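Local structure of ectonucleotide pyrophosphatase/phosphodiesterase family member 5 (Mus musculus, 5VEO) at residues Q14-V19 with H365-T370; A116-G121 with P165-F170; Y247-H252 with I312-S317. The protein probably hydrolyses a restricted range of nucleotide-type phosphodiester or pyrophosphate substrates at a zinc-dependent active site, and is held here in an inactive form with AMP. The protein carries 1 engineered substitution. One frame throughout, in Å; residues are numbered along the deposited sequence.

Contact 1: residues Q14-V19 with H365-T370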
loop_
_atom_site.group_PDB
_atom_site.type_symbol
_atom_site.label_atom_id
_atom_site.label_comp_id
_atom_site.label_asym_id
_atom_site.label_seq_id
_atom_site.Cartn_x
_atom_site.Cartn_y
_atom_site.Cartn_z
ATOM N N GLN A 14 21.104 8.168 11.942
ATOM C CA GLN A 14 20.651 6.977 11.240
ATOM C C GLN A 14 20.013 7.364 9.905
ATOM O O GLN A 14 19.447 8.449 9.733
ATOM C CB GLN A 14 19.631 6.159 12.056
ATOM C CG GLN A 14 20.092 5.452 13.378
ATOM C CD GLN A 14 21.043 4.257 13.205
ATOM O OE1 GLN A 14 21.009 3.549 12.212
ATOM N NE2 GLN A 14 21.887 4.030 14.209
ATOM N N LYS A 15 20.104 6.449 8.959
ATOM C CA LYS A 15 19.520 6.599 7.640
ATOM C C LYS A 15 18.600 5.420 7.406
ATOM O O LYS A 15 18.838 4.334 7.941
ATOM C CB LYS A 15 20.562 6.599 6.590
ATOM C CG LYS A 15 21.536 7.762 6.776
ATOM C CD LYS A 15 22.401 7.890 5.574
ATOM C CE LYS A 15 23.328 6.701 5.400
ATOM N NZ LYS A 15 24.709 6.976 5.892
ATOM N N VAL A 16 17.587 5.638 6.576
ATOM C CA VAL A 16 16.593 4.598 6.298
ATOM C C VAL A 16 16.234 4.631 4.818
ATOM O O VAL A 16 15.994 5.705 4.247
ATOM C CB VAL A 16 15.326 4.795 7.147
ATOM C CG1 VAL A 16 14.299 3.681 6.801
ATOM C CG2 VAL A 16 15.616 4.793 8.635
ATOM N N LEU A 17 16.185 3.445 4.206
ATOM C CA LEU A 17 15.654 3.246 2.863
ATOM C C LEU A 17 14.475 2.290 2.973
ATOM O O LEU A 17 14.665 1.157 3.407
ATOM C CB LEU A 17 16.717 2.659 1.937
ATOM C CG LEU A 17 16.259 2.248 0.547
ATOM C CD1 LEU A 17 15.511 3.392 -0.179
ATOM C CD2 LEU A 17 17.405 1.747 -0.275
ATOM N N VAL A 18 13.281 2.762 2.613
ATOM C CA VAL A 18 12.073 1.934 2.585
ATOM C C VAL A 18 11.825 1.542 1.142
ATOM O O VAL A 18 11.710 2.407 0.254
ATOM C CB VAL A 18 10.858 2.669 3.166
ATOM C CG1 VAL A 18 9.599 1.758 3.141
ATOM C CG2 VAL A 18 11.139 3.164 4.567
ATOM N N VAL A 19 11.729 0.239 0.907
ATOM C CA VAL A 19 11.453 -0.312 -0.406
ATOM C C VAL A 19 10.090 -0.971 -0.363
ATOM O O VAL A 19 9.839 -1.794 0.521
ATOM C CB VAL A 19 12.513 -1.336 -0.828
ATOM C CG1 VAL A 19 12.196 -1.864 -2.210
ATOM C CG2 VAL A 19 13.887 -0.710 -0.768
ATOM N N HIS A 365 11.362 7.162 15.096
ATOM C CA HIS A 365 12.364 6.825 16.101
ATOM C C HIS A 365 13.755 6.740 15.482
ATOM O O HIS A 365 14.714 7.328 15.995
ATOM C CB HIS A 365 12.007 5.508 16.790
ATOM C CG HIS A 365 13.043 5.059 17.771
ATOM N ND1 HIS A 365 13.086 5.521 19.068
ATOM C CD2 HIS A 365 14.098 4.223 17.633
ATOM C CE1 HIS A 365 14.109 4.969 19.697
ATOM N NE2 HIS A 365 14.749 4.188 18.844
ATOM N N LEU A 366 13.889 6.003 14.379
ATOM C CA LEU A 366 15.199 5.837 13.763
ATOM C C LEU A 366 15.783 7.177 13.348
ATOM O O LEU A 366 16.989 7.409 13.487
ATOM C CB LEU A 366 15.094 4.914 12.553
ATOM C CG LEU A 366 14.768 3.468 12.892
ATOM C CD1 LEU A 366 14.412 2.700 11.608
ATOM C CD2 LEU A 366 15.931 2.816 13.610
ATOM N N LEU A 367 14.947 8.065 12.828
ATOM C CA LEU A 367 15.401 9.340 12.291
ATOM C C LEU A 367 15.408 10.450 13.332
ATOM O O LEU A 367 15.698 11.603 12.989
ATOM C CB LEU A 367 14.514 9.734 11.116
ATOM C CG LEU A 367 14.500 8.751 9.941
ATOM C CD1 LEU A 367 13.487 9.197 8.902
ATOM C CD2 LEU A 367 15.889 8.623 9.328
ATOM N N ASN A 368 15.083 10.145 14.584
ATOM C CA ASN A 368 15.046 11.156 15.634
ATOM C C ASN A 368 14.126 12.318 15.247
ATOM O O ASN A 368 14.484 13.495 15.345
ATOM C CB ASN A 368 16.452 11.659 15.937
ATOM C CG ASN A 368 16.541 12.338 17.274
ATOM O OD1 ASN A 368 15.747 12.068 18.174
ATOM N ND2 ASN A 368 17.507 13.236 17.415
ATOM N N LEU A 369 12.928 11.968 14.791
ATOM C CA LEU A 369 11.878 12.918 14.469
ATOM C C LEU A 369 10.775 12.852 15.508
ATOM O O LEU A 369 10.485 11.790 16.065
ATOM C CB LEU A 369 11.254 12.626 13.096
ATOM C CG LEU A 369 12.207 12.592 11.922
ATOM C CD1 LEU A 369 11.459 12.146 10.669
ATOM C CD2 LEU A 369 12.827 13.968 11.715
ATOM N N THR A 370 10.125 13.990 15.717
ATOM C CA THR A 370 8.923 14.045 16.537
ATOM C C THR A 370 7.737 13.617 15.686
ATOM O O THR A 370 7.347 14.317 14.750
ATOM C CB THR A 370 8.723 15.446 17.101
ATOM O OG1 THR A 370 9.837 15.771 17.940
ATOM C CG2 THR A 370 7.436 15.512 17.916
HETATM O O HOH W 1 19.026 9.232 13.626
#
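With CG1 anti to the backbone N (chi1 179°), V16 has its other methyl, CG2, anti to the carbonyl carbon and facing L366 and L367, whose CG atoms are likewise anti to their carbonyl carbons. The V16 methyl therefore meets both leucines: its CG2 lies 3.8 Å from CD1 of L366, the two side chains crossing at about a right angle, and 3.9 Å from CD2 of L367, which slants across it. The same L367 CD2 also rests against the backbone oxygen of Q14, at 3.6 Å. Q14 packs its CB against the L366 carbonyl oxygen (3.3 Å), and the chain then bends at chi2 (-70°) and leads away, so that OE1 bonds to ND2 of N218. No direct hydrogen bond joins the two segments; one water bridges them instead, accepting from Q14 N at 2.9 Å and donating to L366 O at 2.7 Å. That carbonyl belongs to the last turn of helix 359-366, where a Schellman motif, with N368 at positive phi, ends the helix. The helix end thus packs on the start of strand 16-21, while L367 also touches L168 of the adjacent strand 168-173 and V16 reaches I220 of strand 218-222 on its other flank.

Contact 2: residues A116-G121 with P165-F170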
loop_
_atom_site.group_PDB
_atom_site.type_symbol
_atom_site.label_atom_id
_atom_site.label_comp_id
_atom_site.label_asym_id
_atom_site.label_seq_id
_atom_site.Cartn_x
_atom_site.Cartn_y
_atom_site.Cartn_z
ATOM N N ALA A 116 12.656 19.117 10.033
ATOM C CA ALA A 116 13.712 18.913 11.015
ATOM C C ALA A 116 15.105 19.176 10.450
ATOM O O ALA A 116 16.097 18.976 11.164
ATOM C CB ALA A 116 13.636 17.485 11.572
ATOM N N GLY A 117 15.205 19.596 9.193
ATOM C CA GLY A 117 16.469 19.950 8.584
ATOM C C GLY A 117 17.138 18.878 7.756
ATOM O O GLY A 117 18.275 19.085 7.315
ATOM N N HIS A 118 16.470 17.746 7.519
ATOM C CA HIS A 118 17.034 16.660 6.735
ATOM C C HIS A 118 16.489 16.712 5.305
ATOM O O HIS A 118 15.638 17.538 4.962
ATOM C CB HIS A 118 16.717 15.301 7.385
ATOM C CG HIS A 118 17.023 15.239 8.852
ATOM N ND1 HIS A 118 18.311 15.205 9.342
ATOM C CD2 HIS A 118 16.209 15.188 9.933
ATOM C CE1 HIS A 118 18.278 15.145 10.661
ATOM N NE2 HIS A 118 17.014 15.135 11.047
ATOM N N ALA A 119 17.018 15.836 4.458
ATOM C CA ALA A 119 16.598 15.722 3.066
ATOM C C ALA A 119 16.029 14.329 2.841
ATOM O O ALA A 119 16.572 13.361 3.353
ATOM C CB ALA A 119 17.768 15.948 2.103
ATOM N N SER A 120 14.953 14.244 2.069
ATOM C CA SER A 120 14.324 12.972 1.715
ATOM C C SER A 120 14.406 12.779 0.211
ATOM O O SER A 120 14.440 13.749 -0.548
ATOM C CB SER A 120 12.848 12.927 2.111
ATOM O OG SER A 120 12.588 13.458 3.391
ATOM N N GLY A 121 14.376 11.513 -0.220
ATOM C CA GLY A 121 14.367 11.190 -1.629
ATOM C C GLY A 121 13.361 10.103 -1.941
ATOM O O GLY A 121 13.184 9.191 -1.133
ATOM N N PRO A 165 23.107 15.132 1.022
ATOM C CA PRO A 165 22.545 13.780 0.956
ATOM C C PRO A 165 21.289 13.596 1.789
ATOM O O PRO A 165 21.040 14.288 2.779
ATOM C CB PRO A 165 23.694 12.923 1.502
ATOM C CG PRO A 165 24.346 13.800 2.501
ATOM C CD PRO A 165 24.282 15.192 1.905
ATOM N N ILE A 166 20.500 12.595 1.370
ATOM C CA ILE A 166 19.285 12.239 2.084
ATOM C C ILE A 166 19.616 11.311 3.240
ATOM O O ILE A 166 20.589 10.539 3.212
ATOM C CB ILE A 166 18.241 11.588 1.144
ATOM C CG1 ILE A 166 18.742 10.245 0.584
ATOM C CG2 ILE A 166 17.873 12.558 0.032
ATOM C CD1 ILE A 166 17.665 9.429 -0.182
ATOM N N ASN A 167 18.796 11.399 4.271
ATOM C CA ASN A 167 18.793 10.394 5.323
ATOM C C ASN A 167 17.650 9.412 5.175
ATOM O O ASN A 167 17.636 8.413 5.894
ATOM C CB ASN A 167 18.682 11.022 6.714
ATOM C CG ASN A 167 17.382 11.771 6.920
ATOM O OD1 ASN A 167 16.727 12.147 5.973
ATOM N ND2 ASN A 167 17.017 12.001 8.172
ATOM N N LEU A 168 16.688 9.699 4.297
ATOM C CA LEU A 168 15.444 8.931 4.205
ATOM C C LEU A 168 15.097 8.783 2.735
ATOM O O LEU A 168 14.896 9.787 2.031
ATOM C CB LEU A 168 14.315 9.630 4.952
ATOM C CG LEU A 168 12.915 9.077 4.738
ATOM C CD1 LEU A 168 12.877 7.645 5.258
ATOM C CD2 LEU A 168 11.914 9.947 5.442
ATOM N N GLY A 169 15.067 7.546 2.263
ATOM C CA GLY A 169 14.732 7.250 0.885
ATOM C C GLY A 169 13.553 6.295 0.774
ATOM O O GLY A 169 13.323 5.458 1.654
ATOM N N PHE A 170 12.805 6.444 -0.323
ATOM C CA PHE A 170 11.656 5.602 -0.652
ATOM C C PHE A 170 11.823 5.098 -2.072
ATOM O O PHE A 170 12.027 5.896 -2.990
ATOM C CB PHE A 170 10.335 6.367 -0.540
ATOM C CG PHE A 170 10.009 6.771 0.849
ATOM C CD1 PHE A 170 9.352 5.884 1.695
ATOM C CD2 PHE A 170 10.384 8.015 1.337
ATOM C CE1 PHE A 170 9.059 6.229 2.998
ATOM C CE2 PHE A 170 10.086 8.371 2.646
ATOM C CZ PHE A 170 9.433 7.471 3.481
HETATM O O HOH W 2 19.583 14.449 5.208
#
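The carbonyl oxygen of A119 is approached from several quarters: N167 N donates to it at 3.1 Å, nearly along the C=O axis, and the CA-H of I166 makes a further contact at 3.2 Å. The OD1 of N167 lies 2.9 Å from A119 O, but both are acceptors; OD1 takes its hydrogen bond from ND2 of N113 in helix 109-115. A chi1 of 63° sets CG of N167 between its own backbone N and carbonyl carbon, which turns the amide against H118, its ND2 3.3 Å from CG over one face of the imidazole, near the rim, the two planes 30° apart. A leucine in place of N167 would probably cost N113 ND2 one of its acceptors and take the amide from over the H118 ring. Beyond this point the strands pair in parallel, as in the central sheet of the alkaline phosphatase superfamily. G121 N donates to L168 O and F170 N to G121 O, each at 2.9 Å. I166 packs on the face of the sheet at G121 and G169, with CG2 3.5 Å from the carbonyl carbon of S120 and CD1 close to G121, where a side chain would be tight.

Contact 3: residues Y247-H252 with I312-S317. With NAG (2-acetamido-2-deoxy-beta-D-glucopyranose), chain J.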
loop_
_atom_site.group_PDB
_atom_site.type_symbol
_atom_site.label_atom_id
_atom_site.label_comp_id
_atom_site.label_asym_id
_atom_site.label_seq_id
_atom_site.Cartn_x
_atom_site.Cartn_y
_atom_site.Cartn_z
ATOM N N TYR A 247 -27.432 4.762 -9.597
ATOM C CA TYR A 247 -26.297 4.949 -8.705
ATOM C C TYR A 247 -25.046 5.223 -9.528
ATOM O O TYR A 247 -24.999 4.977 -10.737
ATOM C CB TYR A 247 -26.092 3.725 -7.807
ATOM C CG TYR A 247 -25.635 2.488 -8.555
ATOM C CD1 TYR A 247 -26.541 1.708 -9.263
ATOM C CD2 TYR A 247 -24.298 2.105 -8.556
ATOM C CE1 TYR A 247 -26.135 0.575 -9.952
ATOM C CE2 TYR A 247 -23.879 0.967 -9.241
ATOM C CZ TYR A 247 -24.805 0.201 -9.927
ATOM O OH TYR A 247 -24.392 -0.916 -10.623
ATOM N N THR A 248 -24.016 5.729 -8.850
ATOM C CA THR A 248 -22.689 5.881 -9.435
ATOM C C THR A 248 -21.742 4.951 -8.696
ATOM O O THR A 248 -21.734 4.914 -7.458
ATOM C CB THR A 248 -22.188 7.329 -9.356
ATOM O OG1 THR A 248 -23.146 8.204 -9.960
ATOM C CG2 THR A 248 -20.847 7.489 -10.081
ATOM N N LEU A 249 -20.963 4.186 -9.453
ATOM C CA LEU A 249 -19.976 3.277 -8.883
ATOM C C LEU A 249 -18.650 4.028 -8.834
ATOM O O LEU A 249 -18.015 4.262 -9.862
ATOM C CB LEU A 249 -19.900 2.000 -9.716
ATOM C CG LEU A 249 -19.119 0.818 -9.164
ATOM C CD1 LEU A 249 -19.591 0.397 -7.772
ATOM C CD2 LEU A 249 -19.240 -0.342 -10.157
ATOM N N ILE A 250 -18.255 4.437 -7.628
ATOM C CA ILE A 250 -17.051 5.238 -7.427
ATOM C C ILE A 250 -15.792 4.376 -7.499
ATOM O O ILE A 250 -14.748 4.819 -8.000
ATOM C CB ILE A 250 -17.162 5.974 -6.080
ATOM C CG1 ILE A 250 -18.423 6.843 -6.030
ATOM C CG2 ILE A 250 -15.920 6.811 -5.807
ATOM C CD1 ILE A 250 -18.518 7.824 -7.135
ATOM N N ASP A 251 -15.862 3.164 -6.958
ATOM C CA ASP A 251 -14.785 2.179 -6.970
ATOM C C ASP A 251 -15.448 0.820 -7.159
ATOM O O ASP A 251 -16.541 0.599 -6.628
ATOM C CB ASP A 251 -13.983 2.249 -5.668
ATOM C CG ASP A 251 -12.633 1.551 -5.758
ATOM O OD1 ASP A 251 -12.142 1.297 -6.894
ATOM O OD2 ASP A 251 -12.048 1.299 -4.674
ATOM N N HIS A 252 -14.825 -0.085 -7.931
ATOM C CA HIS A 252 -15.559 -1.275 -8.422
ATOM C C HIS A 252 -15.403 -2.547 -7.580
ATOM O O HIS A 252 -16.387 -3.082 -7.060
ATOM C CB HIS A 252 -15.173 -1.575 -9.878
ATOM C CG HIS A 252 -15.741 -0.604 -10.876
ATOM N ND1 HIS A 252 -16.403 -1.008 -12.018
ATOM C CD2 HIS A 252 -15.735 0.751 -10.909
ATOM C CE1 HIS A 252 -16.776 0.056 -12.711
ATOM N NE2 HIS A 252 -16.385 1.138 -12.060
ATOM N N ILE A 312 -16.451 -8.269 -8.162
ATOM C CA ILE A 312 -17.642 -7.476 -8.443
ATOM C C ILE A 312 -17.512 -6.879 -9.831
ATOM O O ILE A 312 -16.565 -6.132 -10.109
ATOM C CB ILE A 312 -17.847 -6.363 -7.409
ATOM C CG1 ILE A 312 -17.807 -6.938 -5.999
ATOM C CG2 ILE A 312 -19.163 -5.622 -7.699
ATOM C CD1 ILE A 312 -17.803 -5.870 -4.935
ATOM N N LEU A 313 -18.474 -7.195 -10.689
ATOM C CA LEU A 313 -18.560 -6.646 -12.034
ATOM C C LEU A 313 -19.836 -5.834 -12.118
ATOM O O LEU A 313 -20.893 -6.288 -11.672
ATOM C CB LEU A 313 -18.575 -7.732 -13.105
ATOM C CG LEU A 313 -17.200 -8.210 -13.599
ATOM C CD1 LEU A 313 -16.390 -8.897 -12.568
ATOM C CD2 LEU A 313 -17.381 -9.132 -14.796
ATOM N N GLN A 314 -19.740 -4.627 -12.654
ATOM C CA GLN A 314 -20.954 -3.849 -12.777
ATOM C C GLN A 314 -21.843 -4.451 -13.845
ATOM O O GLN A 314 -23.054 -4.588 -13.652
ATOM C CB GLN A 314 -20.641 -2.398 -13.087
ATOM C CG GLN A 314 -21.879 -1.575 -12.999
ATOM C CD GLN A 314 -21.595 -0.114 -13.076
ATOM O OE1 GLN A 314 -20.574 0.309 -13.627
ATOM N NE2 GLN A 314 -22.486 0.679 -12.512
ATOM N N ASN A 315 -21.255 -4.848 -14.963
ATOM C CA ASN A 315 -21.985 -5.623 -15.943
ATOM C C ASN A 315 -21.014 -6.598 -16.603
ATOM O O ASN A 315 -19.841 -6.712 -16.209
ATOM C CB ASN A 315 -22.719 -4.692 -16.921
ATOM C CG ASN A 315 -21.784 -3.891 -17.811
ATOM O OD1 ASN A 315 -20.614 -4.211 -17.958
ATOM N ND2 ASN A 315 -22.324 -2.834 -18.427
ATOM N N LYS A 316 -21.531 -7.336 -17.590
ATOM C CA LYS A 316 -20.816 -8.477 -18.158
ATOM C C LYS A 316 -19.456 -8.112 -18.723
ATOM O O LYS A 316 -18.587 -8.987 -18.824
ATOM C CB LYS A 316 -21.639 -9.114 -19.276
ATOM C CG LYS A 316 -22.996 -9.596 -18.862
ATOM C CD LYS A 316 -23.067 -11.100 -18.842
ATOM C CE LYS A 316 -24.434 -11.545 -18.377
ATOM N NZ LYS A 316 -24.354 -12.355 -17.136
ATOM N N SER A 317 -19.251 -6.859 -19.114
ATOM C CA SER A 317 -18.019 -6.457 -19.775
ATOM C C SER A 317 -17.106 -5.646 -18.865
ATOM O O SER A 317 -16.140 -5.047 -19.350
ATOM C CB SER A 317 -18.339 -5.659 -21.039
ATOM O OG SER A 317 -18.822 -4.372 -20.699
HETATM C C1 NAG J . -21.550 -1.998 -19.319
HETATM C C2 NAG J . -22.038 -2.126 -20.773
HETATM C C3 NAG J . -21.223 -1.212 -21.690
HETATM C C4 NAG J . -21.211 0.215 -21.159
HETATM C C5 NAG J . -20.685 0.201 -19.731
HETATM C C6 NAG J . -20.630 1.566 -19.085
HETATM C C7 NAG J . -22.973 -4.345 -21.302
HETATM C C8 NAG J . -22.655 -5.731 -21.777
HETATM N N2 NAG J . -21.935 -3.506 -21.221
HETATM O O3 NAG J . -21.752 -1.246 -23.012
HETATM O O4 NAG J . -20.379 1.028 -21.979
HETATM O O5 NAG J . -21.551 -0.612 -18.926
HETATM O O6 NAG J . -21.921 2.149 -18.985
HETATM O O7 NAG J . -24.116 -4.003 -21.001
HETATM O O HOH W 3 -23.803 3.096 -12.727
#
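Y247 opens the contact by reaching across to Q314 with its hydroxyl, which accepts a hydrogen bond from Q314 NE2 at 3.1 Å and 156°; the partner lies near the plane of the amide, which is turned 49° from the phenol ring. CG of Y247 lies between its backbone N and carbonyl carbon, while Q314 comes from the opposite direction with CG anti to the backbone N (chi1 -171°) and the chain extended beyond it. A water donates to Y247 O and accepts weakly from the same NE2. Two residues on, L249 sets CD2 over one face of the Q314 amide, 3.8 Å from CD, and this methyl also sits over the centre of the H252 ring, 3.4 Å above its plane. At H252, CE1 approaches Q314 OE1 at 3.9 Å with ring and amide planes perpendicular, and ND1 is bonded to D318. The backbone oxygen of H252 rests 3.6 Å from I312 CB, buried there with no polar partner in the model. N315 carries an N-linked glycan and forms an Asx turn, its OD1 accepting from S317 N. The contact joins edge strand 247-249 of the four-stranded antiparallel sheet to the end of strand 311-313, which pairs in parallel with strand 235-237; Y247 and L249 also pack on I258 of the adjoining strand 255-260.

Contacts 1 and 2 both reach the central eight-stranded sheet, where strands 16-21 and 168-173 are neighbours. Their centres are 9 Å apart, and they touch directly: V16 N lies 2.9 Å from N167 O and V16 O 2.9 Å from G169 N, probable hydrogen bonds. Contact 3 lies on the opposite side of the chain's centre, about 41 Å from either between centres, among the smaller sheets. Along the chain, contact 1 closes a long loop within which contact 2 and then contact 3 follow in series. Strand 16-21 precedes the zinc ligand D22, and strand 168-173 precedes D177 and D178, consistent with contacts 1 and 2 lying at the end of these strands away from the zinc site.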